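PDB 1KCC: endopolygalacturonase from Chondrostereum purpureum, which probably hydrolyses the alpha-1,4 linkages between galacturonic acid units inside polygalacturonate chains, as a glycoside hydrolase of family 28. Local coordinates for residues L115-Q120 and H150-F155. Numbering follows the deposited sequence.
Sequences LNSPAQ and HNTDGF. With GTR (beta-D-galactopyranuronic acid), chain B.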
loop_
_atom_site.group_PDB
_atom_site.type_symbol
_atom_site.label_atom_id
_atom_site.label_comp_id
_atom_site.label_asym_id
_atom_site.label_seq_id
_atom_site.Cartn_x
_atom_site.Cartn_y
_atom_site.Cartn_z
ATOM N N LEU A 115 -12.494 -3.681 6.927
ATOM C CA LEU A 115 -12.489 -3.411 8.369
ATOM C C LEU A 115 -11.696 -4.514 9.057
ATOM O O LEU A 115 -12.009 -5.695 8.932
ATOM C CB LEU A 115 -13.935 -3.397 8.871
ATOM C CG LEU A 115 -14.101 -3.257 10.378
ATOM C CD1 LEU A 115 -13.617 -1.885 10.920
ATOM C CD2 LEU A 115 -15.603 -3.451 10.744
ATOM N N ASN A 116 -10.686 -4.089 9.827
ATOM C CA ASN A 116 -9.943 -5.038 10.693
ATOM C C ASN A 116 -9.431 -6.254 9.959
ATOM O O ASN A 116 -9.748 -7.433 10.263
ATOM C CB ASN A 116 -10.815 -5.406 11.915
ATOM C CG ASN A 116 -11.161 -4.169 12.691
ATOM O OD1 ASN A 116 -10.380 -3.189 12.716
ATOM N ND2 ASN A 116 -12.320 -4.179 13.347
ATOM N N SER A 117 -8.562 -6.007 8.946
ATOM C CA SER A 117 -7.851 -7.118 8.347
ATOM C C SER A 117 -6.957 -7.812 9.377
ATOM O O SER A 117 -6.367 -7.180 10.242
ATOM C CB SER A 117 -7.020 -6.621 7.166
ATOM O OG SER A 117 -6.051 -5.633 7.541
ATOM N N PRO A 118 -6.779 -9.133 9.285
ATOM C CA PRO A 118 -5.842 -9.822 10.194
ATOM C C PRO A 118 -4.422 -9.270 10.083
ATOM O O PRO A 118 -3.765 -9.120 11.124
ATOM C CB PRO A 118 -5.930 -11.283 9.745
ATOM C CG PRO A 118 -7.380 -11.395 9.246
ATOM C CD PRO A 118 -7.583 -10.118 8.463
ATOM N N ALA A 119 -3.977 -8.989 8.866
ATOM C CA ALA A 119 -2.650 -8.368 8.634
ATOM C C ALA A 119 -2.789 -7.582 7.336
ATOM O O ALA A 119 -3.634 -6.652 7.287
ATOM C CB ALA A 119 -1.539 -9.385 8.670
ATOM N N GLN A 120 -2.018 -7.888 6.316
ATOM C CA GLN A 120 -2.034 -7.014 5.129
ATOM C C GLN A 120 -3.452 -7.028 4.521
ATOM O O GLN A 120 -4.073 -8.102 4.359
ATOM C CB GLN A 120 -1.023 -7.494 4.091
ATOM C CG GLN A 120 0.438 -7.366 4.558
ATOM C CD GLN A 120 0.945 -8.555 5.355
ATOM O OE1 GLN A 120 0.205 -9.379 5.879
ATOM N NE2 GLN A 120 2.292 -8.623 5.575
ATOM N N HIS A 150 -0.488 -5.323 13.464
ATOM C CA HIS A 150 0.876 -5.217 12.941
ATOM C C HIS A 150 0.874 -5.767 11.521
ATOM O O HIS A 150 0.096 -6.683 11.184
ATOM C CB HIS A 150 1.833 -5.939 13.859
ATOM C CG HIS A 150 3.260 -5.490 13.621
ATOM N ND1 HIS A 150 3.733 -4.276 14.043
ATOM C CD2 HIS A 150 4.284 -6.128 13.000
ATOM C CE1 HIS A 150 5.009 -4.132 13.693
ATOM N NE2 HIS A 150 5.376 -5.265 13.059
ATOM N N ASN A 151 1.743 -5.242 10.669
ATOM C CA ASN A 151 1.798 -5.672 9.263
ATOM C C ASN A 151 0.425 -5.502 8.574
ATOM O O ASN A 151 0.107 -6.227 7.631
ATOM C CB ASN A 151 2.290 -7.113 9.082
ATOM C CG ASN A 151 3.712 -7.274 9.583
ATOM O OD1 ASN A 151 3.956 -8.061 10.511
ATOM N ND2 ASN A 151 4.672 -6.560 8.996
ATOM N N THR A 152 -0.299 -4.463 9.001
ATOM C CA THR A 152 -1.650 -4.183 8.450
ATOM C C THR A 152 -1.596 -3.226 7.258
ATOM O O THR A 152 -2.342 -2.255 7.189
ATOM C CB THR A 152 -2.545 -3.667 9.577
ATOM O OG1 THR A 152 -1.765 -2.701 10.322
ATOM C CG2 THR A 152 -3.009 -4.803 10.494
ATOM N N ASP A 153 -0.739 -3.583 6.281
ATOM C CA ASP A 153 -0.578 -2.715 5.113
ATOM C C ASP A 153 -1.939 -2.418 4.470
ATOM O O ASP A 153 -2.778 -3.288 4.330
ATOM C CB ASP A 153 0.241 -3.435 4.031
ATOM C CG ASP A 153 1.622 -3.895 4.412
ATOM O OD1 ASP A 153 1.885 -4.090 5.613
ATOM O OD2 ASP A 153 2.454 -4.092 3.493
ATOM N N GLY A 154 -2.116 -1.170 4.005
ATOM C CA GLY A 154 -3.354 -0.851 3.323
ATOM C C GLY A 154 -3.451 -1.515 1.960
ATOM O O GLY A 154 -4.348 -2.323 1.691
ATOM N N PHE A 155 -2.482 -1.165 1.092
ATOM C CA PHE A 155 -2.416 -1.650 -0.267
ATOM C C PHE A 155 -0.996 -2.143 -0.557
ATOM O O PHE A 155 -0.061 -1.371 -0.390
ATOM C CB PHE A 155 -2.722 -0.549 -1.294
ATOM C CG PHE A 155 -4.051 0.116 -1.062
ATOM C CD1 PHE A 155 -5.212 -0.415 -1.671
ATOM C CD2 PHE A 155 -4.185 1.246 -0.282
ATOM C CE1 PHE A 155 -6.439 0.220 -1.446
ATOM C CE2 PHE A 155 -5.394 1.845 -0.055
ATOM C CZ PHE A 155 -6.555 1.335 -0.632
HETATM C C1 GTR B . 8.158 -3.196 11.067
HETATM C C2 GTR B . 7.591 -4.551 10.677
HETATM C C3 GTR B . 8.269 -5.052 9.505
HETATM C C4 GTR B . 8.160 -4.071 8.299
HETATM C C5 GTR B . 8.681 -2.719 8.825
HETATM C C6 GTR B . 8.519 -1.642 7.771
HETATM O O1 GTR B . 7.506 -2.677 12.187
HETATM O O2 GTR B . 7.745 -5.454 11.792
HETATM O O3 GTR B . 7.660 -6.352 9.103
HETATM O O4 GTR B . 6.799 -3.994 7.850
HETATM O O5 GTR B . 7.957 -2.282 9.996
HETATM O O6A GTR B . 7.707 -0.699 7.889
HETATM O O6B GTR B . 9.271 -1.764 6.797
HETATM O O HOH W 1 -1.421 -8.586 12.409
HETATM O O HOH W 2 3.727 -6.654 3.573
#
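Gln-120 lies along Asn-151 and Asp-153, and its side chain runs the same way as both of theirs. Gln-120 CG sits 3.3 Å from Asn-151 O and also touches Asp-153 CG. The Gln-120 side chain bends at chi2 (86°), laying its amide over Asn-151 O. The two side-chain amide planes are 15° apart but not in contact. Gln-120 NE2 packs on Asn-151 CB at 3.8 Å. The Asp-153 carboxylate is turned 55° from the Gln-120 amide. A water joins the two, accepting from Gln-120 NE2 at 3.2 Å and donating to Asp-153 OD2 at 2.9 Å. A second water lies 2.7 Å from both Pro-118 O and His-150 O; it has more acceptors near it than protons. Deeper in, Thr-152 CA makes a C-H...O contact with Ala-119 O. Thr-152 centres an inverse gamma turn, closed by a weak bond from Asp-153 N to Asn-151 O.

On the sugar side, His-150 NE2 bonds galacturonate O2 in the plane of the imidazole at 2.7 Å. Asn-151 ND2 donates to galacturonate O3 at 3.0 Å. Gln-172 holds Thr-152 OG1.

Both segments are loops that enter neighbouring strands, 122-127 and 155-158, of one parallel face of the beta-helix. Asn-151, Thr-152 and Asp-153 form the Asn-Thr-Asp signature of family 28. Asp-153 with sugar-binding Asp-173 fits that family's active-site aspartate cluster.

Thr-90 bonds both Asn-151 OD1 and Gln-120 NE2. The Gln-120 side thus probably helps hold Asn-151 with ND2 turned to O3, while packing and water leave the direct bonds of His-150 and Asn-151 for the ligand.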